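Local coordinates for protein methylenetetrahydrofolate--tRNA-(uracil-5-)-methyltransferase trmFO (Thermus thermophilus, PDB 3G5S) that probably catalyses the FAD- and folate-dependent methylation of uridine 54 to 5-methyluridine in tRNAs, using methylenetetrahydrofolate as the carbon source, at residues D151-A155 and L313-L318; T133-T137 and H308-Y312; V121-P125 and L145-F149; A348-L352 and L375-V379. One frame throughout, in Å; residues are numbered along the deposited sequence.

Contact 1 (D151-A155 and L313-L318). With GSH (glutathione), chain C; EDO (1,2-ethanediol), chain F.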
# COMPACT_ATOMS: atom_id res chain seq x y z
N ASP A 151 3.08 -21.24 0.89
CA ASP A 151 2.63 -20.89 -0.45
C ASP A 151 1.49 -19.88 -0.43
O ASP A 151 1.40 -19.02 -1.32
CB ASP A 151 2.13 -22.14 -1.19
CG ASP A 151 3.26 -23.08 -1.58
OD1 ASP A 151 4.43 -22.73 -1.37
OD2 ASP A 151 2.96 -24.17 -2.10
N HIS A 152 0.61 -19.99 0.56
CA HIS A 152 -0.59 -19.16 0.59
C HIS A 152 -0.34 -17.75 1.09
O HIS A 152 -1.26 -16.93 1.08
CB HIS A 152 -1.69 -19.83 1.41
CG HIS A 152 -2.27 -21.04 0.76
ND1 HIS A 152 -1.99 -22.32 1.17
CD2 HIS A 152 -3.12 -21.16 -0.29
CE1 HIS A 152 -2.64 -23.18 0.41
NE2 HIS A 152 -3.34 -22.50 -0.48
N PHE A 153 0.88 -17.46 1.52
CA PHE A 153 1.18 -16.17 2.11
C PHE A 153 1.97 -15.23 1.20
O PHE A 153 2.41 -14.17 1.63
CB PHE A 153 1.83 -16.34 3.49
CG PHE A 153 0.95 -17.06 4.46
CD1 PHE A 153 -0.33 -16.59 4.74
CD2 PHE A 153 1.37 -18.23 5.07
CE1 PHE A 153 -1.15 -17.26 5.63
CE2 PHE A 153 0.55 -18.90 5.96
CZ PHE A 153 -0.71 -18.42 6.24
N LEU A 154 2.11 -15.62 -0.06
CA LEU A 154 2.64 -14.75 -1.09
C LEU A 154 1.67 -14.76 -2.27
O LEU A 154 1.23 -15.82 -2.70
CB LEU A 154 4.04 -15.20 -1.54
CG LEU A 154 4.70 -14.38 -2.64
CD1 LEU A 154 6.21 -14.36 -2.50
CD2 LEU A 154 4.30 -14.90 -4.02
N ALA A 155 1.32 -13.57 -2.75
CA ALA A 155 0.43 -13.42 -3.89
C ALA A 155 1.21 -12.86 -5.07
O ALA A 155 2.23 -12.18 -4.89
CB ALA A 155 -0.73 -12.51 -3.53
N LEU A 313 3.64 -10.02 0.04
CA LEU A 313 3.41 -10.90 1.17
C LEU A 313 2.14 -10.57 1.95
O LEU A 313 1.67 -9.42 1.95
CB LEU A 313 4.59 -10.78 2.14
CG LEU A 313 5.92 -11.24 1.57
CD1 LEU A 313 7.04 -10.80 2.48
CD2 LEU A 313 5.95 -12.76 1.38
N ASN A 314 1.62 -11.58 2.63
CA ASN A 314 0.53 -11.37 3.56
C ASN A 314 1.10 -10.75 4.82
O ASN A 314 1.51 -11.44 5.76
CB ASN A 314 -0.18 -12.69 3.87
CG ASN A 314 -1.50 -12.45 4.55
OD1 ASN A 314 -1.57 -11.72 5.54
ND2 ASN A 314 -2.57 -13.03 4.01
N ALA A 315 1.15 -9.43 4.83
CA ALA A 315 1.76 -8.71 5.94
C ALA A 315 1.11 -9.02 7.29
O ALA A 315 1.82 -9.27 8.26
CB ALA A 315 1.81 -7.21 5.68
N PRO A 316 -0.23 -9.04 7.37
CA PRO A 316 -0.79 -9.29 8.71
C PRO A 316 -0.42 -10.66 9.27
O PRO A 316 -0.28 -10.80 10.48
CB PRO A 316 -2.30 -9.17 8.49
CG PRO A 316 -2.45 -8.33 7.28
CD PRO A 316 -1.26 -8.61 6.41
N ARG A 317 -0.23 -11.65 8.40
CA ARG A 317 0.15 -12.97 8.87
C ARG A 317 1.65 -13.08 9.17
O ARG A 317 2.04 -13.89 10.00
CB ARG A 317 -0.24 -14.04 7.84
CG ARG A 317 -1.74 -14.24 7.68
CD ARG A 317 -2.42 -14.60 9.00
NE ARG A 317 -1.93 -15.84 9.59
CZ ARG A 317 -2.39 -17.05 9.30
NH1 ARG A 317 -3.37 -17.19 8.41
NH2 ARG A 317 -1.88 -18.12 9.89
N LEU A 318 2.47 -12.30 8.48
CA LEU A 318 3.92 -12.51 8.50
C LEU A 318 4.75 -11.44 9.20
O LEU A 318 5.84 -11.75 9.68
CB LEU A 318 4.46 -12.67 7.09
CG LEU A 318 3.97 -13.88 6.30
CD1 LEU A 318 4.63 -13.92 4.94
CD2 LEU A 318 4.18 -15.20 7.06
N1 GSH C . -4.47 -10.98 -4.19
CA1 GSH C . -4.55 -12.01 -3.17
C1 GSH C . -4.35 -13.41 -3.72
O11 GSH C . -3.98 -13.55 -5.06
O12 GSH C . -4.22 -14.32 -2.97
CB1 GSH C . -5.79 -11.90 -2.28
CG1 GSH C . -7.08 -12.52 -2.79
CD1 GSH C . -7.79 -11.86 -3.97
OE1 GSH C . -7.27 -11.02 -4.64
N2 GSH C . -9.13 -12.28 -4.25
CA2 GSH C . -9.90 -11.64 -5.26
C2 GSH C . -10.98 -10.72 -4.69
O2 GSH C . -12.03 -11.17 -4.35
CB2 GSH C . -10.48 -12.73 -6.15
SG2 GSH C . -11.31 -12.20 -7.66
N3 GSH C . -10.87 -9.31 -4.99
CA3 GSH C . -11.95 -8.42 -4.62
C3 GSH C . -12.02 -8.10 -3.13
O31 GSH C . -13.05 -7.93 -2.57
O32 GSH C . -10.85 -8.30 -2.42
C1 EDO F . -1.82 -12.12 0.23
O1 EDO F . -3.24 -12.11 0.29
C2 EDO F . -1.35 -13.57 0.14
O2 EDO F . -1.77 -14.25 1.32
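F153 and N314 meet where a two-stranded antiparallel sheet gives way to helix 315-318. L154 faces L313 as a non-hydrogen-bonded pair. The contact is closest round the F153 backbone, where N314 N donates to F153 O at 2.9 Å and L318 CD1 comes within 4.0 Å of F153 CB; on the buried side L154 CD1 touches L313 CD2 more lightly, at 4.2 Å. Toward solvent the contact rests on the F153 ring and R317. The arginine chain folds at chi2 and chi3 (-57° and -61°), which brings R317 NH1 to the edge of the F153 ring, 3.6 Å from F153 CE1; F153 CZ, at the rim of the ring, stands over one guanidinium face, offset, with the planes 70° apart. Cutting F153 back to an alanine is likely to leave the bent R317 chain without its backing and open a gap beside N314 CB. N314 ND2 is held by P387 O and also donates to an ethanediol molecule, probably from the crystallisation liquor, which binds H152 O as well; A155 CB touches glutathione. N314 is the N-cap of helix 315-318: R317 N donates to its OD1 at 3.2 Å, approaching from above the carbonyl plane.

Contact 2 (T133-T137 and H308-Y312). With FAD (flavin-adenine dinucleotide), chain B.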
# COMPACT_ATOMS: atom_id res chain seq x y z
N THR A 133 12.28 -6.39 -2.89
CA THR A 133 12.41 -6.80 -4.28
C THR A 133 11.24 -6.40 -5.18
O THR A 133 11.29 -6.63 -6.38
CB THR A 133 12.71 -8.30 -4.36
OG1 THR A 133 11.86 -9.01 -3.45
CG2 THR A 133 14.16 -8.56 -3.96
N GLY A 134 10.21 -5.78 -4.60
CA GLY A 134 9.21 -5.09 -5.38
C GLY A 134 8.13 -5.93 -6.02
O GLY A 134 8.05 -7.15 -5.83
N PRO A 135 7.28 -5.28 -6.82
CA PRO A 135 6.16 -5.98 -7.46
C PRO A 135 6.61 -7.06 -8.43
O PRO A 135 5.85 -7.98 -8.70
CB PRO A 135 5.44 -4.86 -8.21
CG PRO A 135 6.45 -3.80 -8.40
CD PRO A 135 7.37 -3.86 -7.22
N LEU A 136 7.83 -6.93 -8.95
CA LEU A 136 8.36 -7.89 -9.91
C LEU A 136 9.56 -8.64 -9.31
O LEU A 136 10.55 -8.93 -9.97
CB LEU A 136 8.71 -7.19 -11.23
CG LEU A 136 7.51 -6.48 -11.87
CD1 LEU A 136 7.93 -5.60 -13.04
CD2 LEU A 136 6.45 -7.48 -12.29
N THR A 137 9.43 -8.93 -8.01
CA THR A 137 10.34 -9.82 -7.30
C THR A 137 10.67 -11.03 -8.18
O THR A 137 9.77 -11.63 -8.77
CB THR A 137 9.69 -10.30 -5.99
OG1 THR A 137 9.64 -9.22 -5.04
CG2 THR A 137 10.48 -11.43 -5.38
N HIS A 308 -3.60 -5.75 -10.93
CA HIS A 308 -2.37 -5.91 -11.68
C HIS A 308 -1.42 -6.94 -11.12
O HIS A 308 -1.57 -7.43 -9.99
CB HIS A 308 -1.65 -4.57 -11.91
CG HIS A 308 -1.56 -3.70 -10.70
ND1 HIS A 308 -0.84 -4.04 -9.58
CD2 HIS A 308 -2.09 -2.48 -10.45
CE1 HIS A 308 -0.93 -3.07 -8.68
NE2 HIS A 308 -1.69 -2.12 -9.18
N ARG A 309 -0.44 -7.28 -11.95
CA ARG A 309 0.67 -8.11 -11.56
C ARG A 309 1.43 -7.40 -10.44
O ARG A 309 1.86 -6.26 -10.59
CB ARG A 309 1.57 -8.33 -12.77
CG ARG A 309 2.90 -8.96 -12.47
CD ARG A 309 2.78 -10.45 -12.33
NE ARG A 309 4.10 -11.03 -12.13
CZ ARG A 309 4.68 -11.17 -10.94
NH1 ARG A 309 4.03 -10.81 -9.84
NH2 ARG A 309 5.89 -11.69 -10.85
N ASN A 310 1.60 -8.09 -9.32
CA ASN A 310 2.12 -7.47 -8.11
C ASN A 310 2.44 -8.55 -7.09
O ASN A 310 1.54 -9.08 -6.46
CB ASN A 310 1.07 -6.50 -7.54
CG ASN A 310 1.58 -5.63 -6.39
OD1 ASN A 310 2.15 -4.56 -6.60
ND2 ASN A 310 1.35 -6.08 -5.15
N THR A 311 3.72 -8.88 -6.94
CA THR A 311 4.13 -9.84 -5.91
C THR A 311 4.20 -9.17 -4.55
O THR A 311 4.85 -8.13 -4.40
CB THR A 311 5.48 -10.45 -6.25
OG1 THR A 311 5.33 -11.23 -7.44
CG2 THR A 311 5.95 -11.35 -5.13
N TYR A 312 3.53 -9.76 -3.57
CA TYR A 312 3.55 -9.22 -2.22
C TYR A 312 3.22 -10.29 -1.19
O TYR A 312 2.59 -11.31 -1.49
CB TYR A 312 2.62 -8.00 -2.10
CG TYR A 312 1.14 -8.34 -2.16
CD1 TYR A 312 0.52 -8.63 -3.37
CD2 TYR A 312 0.37 -8.39 -1.01
CE1 TYR A 312 -0.83 -8.95 -3.42
CE2 TYR A 312 -0.98 -8.71 -1.05
CZ TYR A 312 -1.57 -8.99 -2.27
OH TYR A 312 -2.91 -9.32 -2.34
PA FAD B . 11.10 -1.66 -7.01
O1A FAD B . 10.54 -2.39 -8.19
O2A FAD B . 11.26 -0.17 -7.11
O5B FAD B . 12.52 -2.26 -6.58
C5B FAD B . 12.73 -3.65 -6.49
C4B FAD B . 14.15 -3.93 -6.94
O4B FAD B . 14.48 -5.28 -6.66
C3B FAD B . 14.31 -3.75 -8.45
O3B FAD B . 15.39 -2.89 -8.74
C2B FAD B . 14.55 -5.16 -8.97
O2B FAD B . 15.39 -5.24 -10.11
C1B FAD B . 15.19 -5.83 -7.77
N9A FAD B . 15.05 -7.29 -7.64
C8A FAD B . 13.91 -8.04 -7.76
N7A FAD B . 14.21 -9.32 -7.45
C5A FAD B . 15.53 -9.38 -7.13
C6A FAD B . 16.37 -10.42 -6.74
N6A FAD B . 15.90 -11.64 -6.44
N1A FAD B . 17.68 -10.13 -6.47
C2A FAD B . 18.18 -8.86 -6.61
N3A FAD B . 17.36 -7.82 -6.99
C4A FAD B . 16.06 -8.11 -7.25
N1 FAD B . 3.84 3.46 -8.02
C2 FAD B . 3.43 4.77 -7.95
O2 FAD B . 3.42 5.37 -6.88
N3 FAD B . 3.01 5.41 -9.10
C4 FAD B . 3.00 4.78 -10.34
O4 FAD B . 2.63 5.39 -11.35
C4X FAD B . 3.43 3.46 -10.40
N5 FAD B . 3.44 2.78 -11.59
C5X FAD B . 3.88 1.47 -11.63
C6 FAD B . 3.89 0.79 -12.85
C7 FAD B . 4.32 -0.53 -12.92
C7M FAD B . 4.33 -1.25 -14.23
C8 FAD B . 4.74 -1.17 -11.76
C8M FAD B . 5.20 -2.60 -11.82
C9 FAD B . 4.73 -0.50 -10.54
C9A FAD B . 4.29 0.83 -10.46
N10 FAD B . 4.27 1.49 -9.25
C10 FAD B . 3.85 2.81 -9.23
C1' FAD B . 4.07 0.70 -7.97
C2' FAD B . 5.21 0.86 -6.95
O2' FAD B . 5.05 2.01 -6.14
C3' FAD B . 6.59 0.84 -7.61
O3' FAD B . 6.74 -0.44 -8.19
C4' FAD B . 7.73 1.10 -6.63
O4' FAD B . 8.91 1.28 -7.39
C5' FAD B . 7.89 -0.02 -5.61
O5' FAD B . 9.11 0.13 -4.92
P FAD B . 9.89 -1.17 -4.42
O1P FAD B . 9.02 -2.02 -3.57
O2P FAD B . 11.18 -0.69 -3.83
O3P FAD B . 10.15 -2.01 -5.76
O HOH W 1 7.38 -12.60 -8.44
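The loop that follows strand 129-131 of the Rossmann-type FAD-binding domain passes along the cofactor here, and its type I turn from G134 to T137 rests on strand 309-313. P135 O accepts from T311 N at 2.9 Å in a nearly straight bond, the N-H pointing at the oxygen at 171°. The turn is braced from within: T137 OG1 donates to G134 O in the carbonyl plane, on a lone pair, while T137 N uses the same oxygen and T133 OG1 donates to T137 OG1. Chi1 of -72° puts T137 OG1 beside its backbone N and in reach of G134 O; T137 CB, directed at the strand, meets T311 CG2 at 4.0 Å.

R309 reaches forward along its own strand, bent at chi2. Its NH1 donates to T311 OG1 at 2.8 Å, in the guanidinium plane, and also to Y156 O. L136 CD2 lies over one face of the guanidinium and touches R309 CG at 3.9 Å. A water joins T137 O, R309 NH2 and T311 OG1, linking the segments through solvent.

On the cofactor side G134 CA is 3.2 Å from FAD O3P, and a side chain on this glycine would run into that oxygen; P135 CG packs on the ribityl O3'. From the strand, Y312 OH binds the amino nitrogen N1 of glutathione. T311 O, 3.6 Å from G134 O, is buried without a partner, whereas the T137 hydroxyl and amide, the T133 hydroxyl and the strand amide probably hold the turn in shape beside the pyrophosphate.

Contact 3 (V121-P125 and L145-F149). With FAD (flavin-adenine dinucleotide), chain B.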
# COMPACT_ATOMS: atom_id res chain seq x y z
N VAL A 121 19.48 -12.43 -6.13
CA VAL A 121 19.44 -13.21 -4.90
C VAL A 121 18.34 -14.26 -5.06
O VAL A 121 17.19 -13.93 -5.33
CB VAL A 121 19.17 -12.30 -3.69
CG1 VAL A 121 18.92 -13.12 -2.44
CG2 VAL A 121 20.34 -11.34 -3.51
N ARG A 122 18.71 -15.52 -4.92
CA ARG A 122 17.78 -16.61 -5.20
C ARG A 122 17.32 -17.36 -3.95
O ARG A 122 16.42 -18.19 -4.02
CB ARG A 122 18.40 -17.59 -6.20
CG ARG A 122 18.76 -16.96 -7.54
CD ARG A 122 19.50 -17.94 -8.45
NE ARG A 122 18.66 -19.07 -8.84
CZ ARG A 122 17.76 -19.02 -9.82
NH1 ARG A 122 17.58 -17.90 -10.50
NH2 ARG A 122 17.04 -20.10 -10.10
N GLU A 123 17.96 -17.09 -2.83
CA GLU A 123 17.59 -17.70 -1.56
C GLU A 123 17.63 -16.60 -0.51
O GLU A 123 18.36 -15.63 -0.67
CB GLU A 123 18.57 -18.81 -1.18
CG GLU A 123 18.69 -19.92 -2.21
CD GLU A 123 17.50 -20.86 -2.23
OE1 GLU A 123 16.66 -20.80 -1.31
OE2 GLU A 123 17.40 -21.68 -3.16
N ILE A 124 16.87 -16.76 0.55
CA ILE A 124 16.87 -15.77 1.61
C ILE A 124 18.25 -15.74 2.27
O ILE A 124 18.71 -16.75 2.80
CB ILE A 124 15.80 -16.09 2.66
CG1 ILE A 124 14.41 -16.10 2.01
CG2 ILE A 124 15.85 -15.08 3.80
CD1 ILE A 124 13.35 -16.74 2.89
N PRO A 125 18.93 -14.58 2.20
CA PRO A 125 20.25 -14.48 2.81
C PRO A 125 20.21 -14.70 4.32
O PRO A 125 19.22 -14.38 4.97
CB PRO A 125 20.65 -13.02 2.53
CG PRO A 125 19.87 -12.65 1.33
CD PRO A 125 18.55 -13.34 1.50
N LEU A 145 10.59 -17.58 -0.68
CA LEU A 145 9.70 -17.04 0.33
C LEU A 145 8.51 -17.97 0.58
O LEU A 145 8.10 -18.18 1.72
CB LEU A 145 9.21 -15.65 -0.07
CG LEU A 145 10.27 -14.56 0.10
CD1 LEU A 145 9.89 -13.32 -0.68
CD2 LEU A 145 10.48 -14.24 1.57
N LYS A 146 7.95 -18.53 -0.49
CA LYS A 146 6.86 -19.49 -0.34
C LYS A 146 7.32 -20.73 0.43
O LYS A 146 6.59 -21.24 1.27
CB LYS A 146 6.31 -19.89 -1.71
CG LYS A 146 5.57 -18.77 -2.41
CD LYS A 146 4.80 -19.26 -3.62
CE LYS A 146 5.68 -20.04 -4.58
NZ LYS A 146 4.90 -20.51 -5.76
N ARG A 147 8.52 -21.21 0.14
CA ARG A 147 9.04 -22.38 0.83
C ARG A 147 9.17 -22.12 2.33
O ARG A 147 8.81 -22.96 3.16
CB ARG A 147 10.41 -22.78 0.28
CG ARG A 147 10.38 -23.57 -1.02
CD ARG A 147 11.70 -24.29 -1.25
NE ARG A 147 12.85 -23.39 -1.20
CZ ARG A 147 13.28 -22.69 -2.25
NH1 ARG A 147 12.67 -22.79 -3.42
NH2 ARG A 147 14.33 -21.89 -2.12
N ARG A 148 9.69 -20.95 2.68
CA ARG A 148 9.99 -20.63 4.07
C ARG A 148 8.73 -20.26 4.87
O ARG A 148 8.59 -20.67 6.02
CB ARG A 148 11.04 -19.52 4.12
CG ARG A 148 11.46 -18.99 5.49
CD ARG A 148 12.47 -19.86 6.22
NE ARG A 148 13.52 -20.43 5.38
CZ ARG A 148 14.74 -19.92 5.20
NH1 ARG A 148 15.11 -18.79 5.79
NH2 ARG A 148 15.61 -20.57 4.43
N PHE A 149 7.82 -19.51 4.25
CA PHE A 149 6.70 -18.94 4.99
C PHE A 149 5.32 -19.49 4.62
O PHE A 149 4.36 -19.25 5.35
CB PHE A 149 6.72 -17.41 4.90
CG PHE A 149 7.96 -16.81 5.49
CD1 PHE A 149 8.16 -16.81 6.86
CD2 PHE A 149 8.96 -16.29 4.68
CE1 PHE A 149 9.31 -16.29 7.42
CE2 PHE A 149 10.11 -15.76 5.23
CZ PHE A 149 10.29 -15.77 6.61
PA FAD B . 11.10 -1.66 -7.01
O1A FAD B . 10.54 -2.39 -8.19
O2A FAD B . 11.26 -0.17 -7.11
O5B FAD B . 12.52 -2.26 -6.58
C5B FAD B . 12.73 -3.65 -6.49
C4B FAD B . 14.15 -3.93 -6.94
O4B FAD B . 14.48 -5.28 -6.66
C3B FAD B . 14.31 -3.75 -8.45
O3B FAD B . 15.39 -2.89 -8.74
C2B FAD B . 14.55 -5.16 -8.97
O2B FAD B . 15.39 -5.24 -10.11
C1B FAD B . 15.19 -5.83 -7.77
N9A FAD B . 15.05 -7.29 -7.64
C8A FAD B . 13.91 -8.04 -7.76
N7A FAD B . 14.21 -9.32 -7.45
C5A FAD B . 15.53 -9.38 -7.13
C6A FAD B . 16.37 -10.42 -6.74
N6A FAD B . 15.90 -11.64 -6.44
N1A FAD B . 17.68 -10.13 -6.47
C2A FAD B . 18.18 -8.86 -6.61
N3A FAD B . 17.36 -7.82 -6.99
C4A FAD B . 16.06 -8.11 -7.25
N1 FAD B . 3.84 3.46 -8.02
C2 FAD B . 3.43 4.77 -7.95
O2 FAD B . 3.42 5.37 -6.88
N3 FAD B . 3.01 5.41 -9.10
C4 FAD B . 3.00 4.78 -10.34
O4 FAD B . 2.63 5.39 -11.35
C4X FAD B . 3.43 3.46 -10.40
N5 FAD B . 3.44 2.78 -11.59
C5X FAD B . 3.88 1.47 -11.63
C6 FAD B . 3.89 0.79 -12.85
C7 FAD B . 4.32 -0.53 -12.92
C7M FAD B . 4.33 -1.25 -14.23
C8 FAD B . 4.74 -1.17 -11.76
C8M FAD B . 5.20 -2.60 -11.82
C9 FAD B . 4.73 -0.50 -10.54
C9A FAD B . 4.29 0.83 -10.46
N10 FAD B . 4.27 1.49 -9.25
C10 FAD B . 3.85 2.81 -9.23
C1' FAD B . 4.07 0.70 -7.97
C2' FAD B . 5.21 0.86 -6.95
O2' FAD B . 5.05 2.01 -6.14
C3' FAD B . 6.59 0.84 -7.61
O3' FAD B . 6.74 -0.44 -8.19
C4' FAD B . 7.73 1.10 -6.63
O4' FAD B . 8.91 1.28 -7.39
C5' FAD B . 7.89 -0.02 -5.61
O5' FAD B . 9.11 0.13 -4.92
P FAD B . 9.89 -1.17 -4.42
O1P FAD B . 9.02 -2.02 -3.57
O2P FAD B . 11.18 -0.69 -3.83
O3P FAD B . 10.15 -2.01 -5.76
O HOH W 2 14.62 -20.31 -4.98
O HOH W 3 17.88 -19.44 2.77
O HOH W 4 18.12 -17.76 5.36
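E123 folds back at chi2 (-75°) and R147 bends at chi3 (-55°), and the two turns carry carboxylate and guanidinium together at the protein surface. OE1 of E123 meets NH2 of R147 at 2.7 Å in a salt bridge, coming to the guanidinium edge near its plane, while the planes of the two groups stand 46° apart. A water bonded to R122 O also lies at that edge and accepts from R147 NH2.

Beneath the salt bridge the contact is largely apolar. I124 extends CD1 between the side chains of the helix: it reaches R148 CB at 3.8 Å, L145 CD2 at 4.0 Å and F149 CE2 at 4.1 Å. The same methyl lies over one face of the guanidinium of R148; the arginine chain bends at chi2 and chi3, and R148 CG rests over a face of the F149 ring. Two waters then tie R148 NH1 and NH2 to I124 O. Deeper in the fold, L331 touches both I124 and F149.

At the other end of the loop V121 pairs with the adenine, its N donating to FAD N1A and its O accepting from FAD N6A, both at 2.9 Å, as in other Rossmann-type FAD-binding domains.

Contact 4 (A348-L352 and L375-V379)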
# COMPACT_ATOMS: atom_id res chain seq x y z
N ALA A 348 9.23 4.90 2.31
CA ALA A 348 8.99 5.11 3.74
C ALA A 348 9.10 3.81 4.54
O ALA A 348 9.67 3.79 5.64
CB ALA A 348 7.65 5.79 3.95
N THR A 349 8.54 2.73 4.00
CA THR A 349 8.73 1.45 4.65
C THR A 349 10.20 1.01 4.59
O THR A 349 10.69 0.37 5.51
CB THR A 349 7.78 0.36 4.11
OG1 THR A 349 7.95 0.21 2.70
CG2 THR A 349 6.31 0.70 4.45
N GLY A 350 10.91 1.37 3.51
CA GLY A 350 12.35 1.13 3.46
C GLY A 350 13.09 1.83 4.59
O GLY A 350 13.96 1.25 5.24
N PHE A 351 12.73 3.09 4.84
CA PHE A 351 13.29 3.81 5.97
C PHE A 351 13.10 3.04 7.27
O PHE A 351 14.05 2.86 8.04
CB PHE A 351 12.66 5.21 6.07
CG PHE A 351 12.83 5.85 7.42
CD1 PHE A 351 14.06 6.37 7.81
CD2 PHE A 351 11.78 5.90 8.30
CE1 PHE A 351 14.23 6.93 9.07
CE2 PHE A 351 11.94 6.47 9.56
CZ PHE A 351 13.16 6.99 9.94
N LEU A 352 11.88 2.59 7.54
CA LEU A 352 11.61 1.93 8.81
C LEU A 352 12.32 0.58 8.93
O LEU A 352 12.89 0.25 9.97
CB LEU A 352 10.11 1.78 9.06
CG LEU A 352 9.75 1.18 10.42
CD1 LEU A 352 10.28 2.00 11.60
CD2 LEU A 352 8.26 0.98 10.55
N LEU A 375 3.14 7.27 8.29
CA LEU A 375 3.95 6.05 8.23
C LEU A 375 3.50 5.07 9.31
O LEU A 375 3.39 3.87 9.06
CB LEU A 375 5.44 6.35 8.35
CG LEU A 375 6.34 5.11 8.33
CD1 LEU A 375 6.06 4.23 7.10
CD2 LEU A 375 7.80 5.51 8.39
N GLY A 376 3.24 5.58 10.51
CA GLY A 376 2.76 4.73 11.59
C GLY A 376 1.43 4.09 11.28
O GLY A 376 1.21 2.91 11.53
N GLY A 377 0.50 4.87 10.74
CA GLY A 377 -0.78 4.32 10.36
C GLY A 377 -0.62 3.23 9.31
O GLY A 377 -1.29 2.20 9.37
N LEU A 378 0.26 3.45 8.35
CA LEU A 378 0.47 2.49 7.28
C LEU A 378 1.03 1.16 7.82
O LEU A 378 0.49 0.10 7.52
CB LEU A 378 1.39 3.09 6.25
CG LEU A 378 1.65 2.26 5.00
CD1 LEU A 378 0.37 1.93 4.25
CD2 LEU A 378 2.63 2.99 4.11
N VAL A 379 2.10 1.21 8.61
CA VAL A 379 2.70 -0.04 9.06
C VAL A 379 1.85 -0.75 10.10
O VAL A 379 1.86 -1.98 10.18
CB VAL A 379 4.17 0.13 9.51
CG1 VAL A 379 5.01 0.66 8.36
CG2 VAL A 379 4.29 1.01 10.76
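L375 reaches across to A348 and F351 where helices 343-361 and 374-384 pack nearly at right angles in the interior: the axes of the short segments cross at -86° and approach to 10.8 Å. L375 CB leaves its helix toward the other one, and CG, set anti to the backbone N (chi1 178°), carries both methyls to the facing surface. L375 CD1 packs on A348 CB at 3.9 Å and lies near the backbone of T349. L375 CD2 reaches A348 O at 3.7 Å and stands at the edge of the F351 ring, 4.0 Å from F351 CD2. With an alanine at L375, a gap would probably open between helix 374-384 and the A348–F351 surface, leaving the ring edge without this neighbour.

One turn further on, V379 CG1 fits against T349 CG2, the two side chains sliding past each other in opposite directions. The hydroxyl of T349 is used elsewhere, accepting from G335 N, and M71 of helix 63-74 touches both A348 and L375. The crossing thus joins helix 343-361, whose T349 side chain is about 7 Å from FAD, to helix 374-384 by side-chain packing. L352 CD2 also meets V379 CG1 at 3.9 Å and V379 CG2 at 4.0 Å.

Overall arrangement
Contacts 2 and 4 are buried, contact 1 is partly buried, and contact 3 lies at the surface. Contacts 1 and 2 share the sheet of strands 154-155 and 309-313 and join directly, A155 N lying 2.9 Å from Y312 O in a probable hydrogen bond. Contact 3 adjoins contact 1: helix 139-149 precedes strand 154-155, and L318 packs on F149. Both contacts 2 and 3 touch FAD, one beside the pyrophosphate and the other at the adenine. Contact 4 stands apart, its nearest atoms about 7 Å from contact 1. Chemistry follows place: methyl packing in contact 4, backbone and hydroxyl bonds with one exposed arginine in contact 2, arginines on the outer side of contacts 1 and 3.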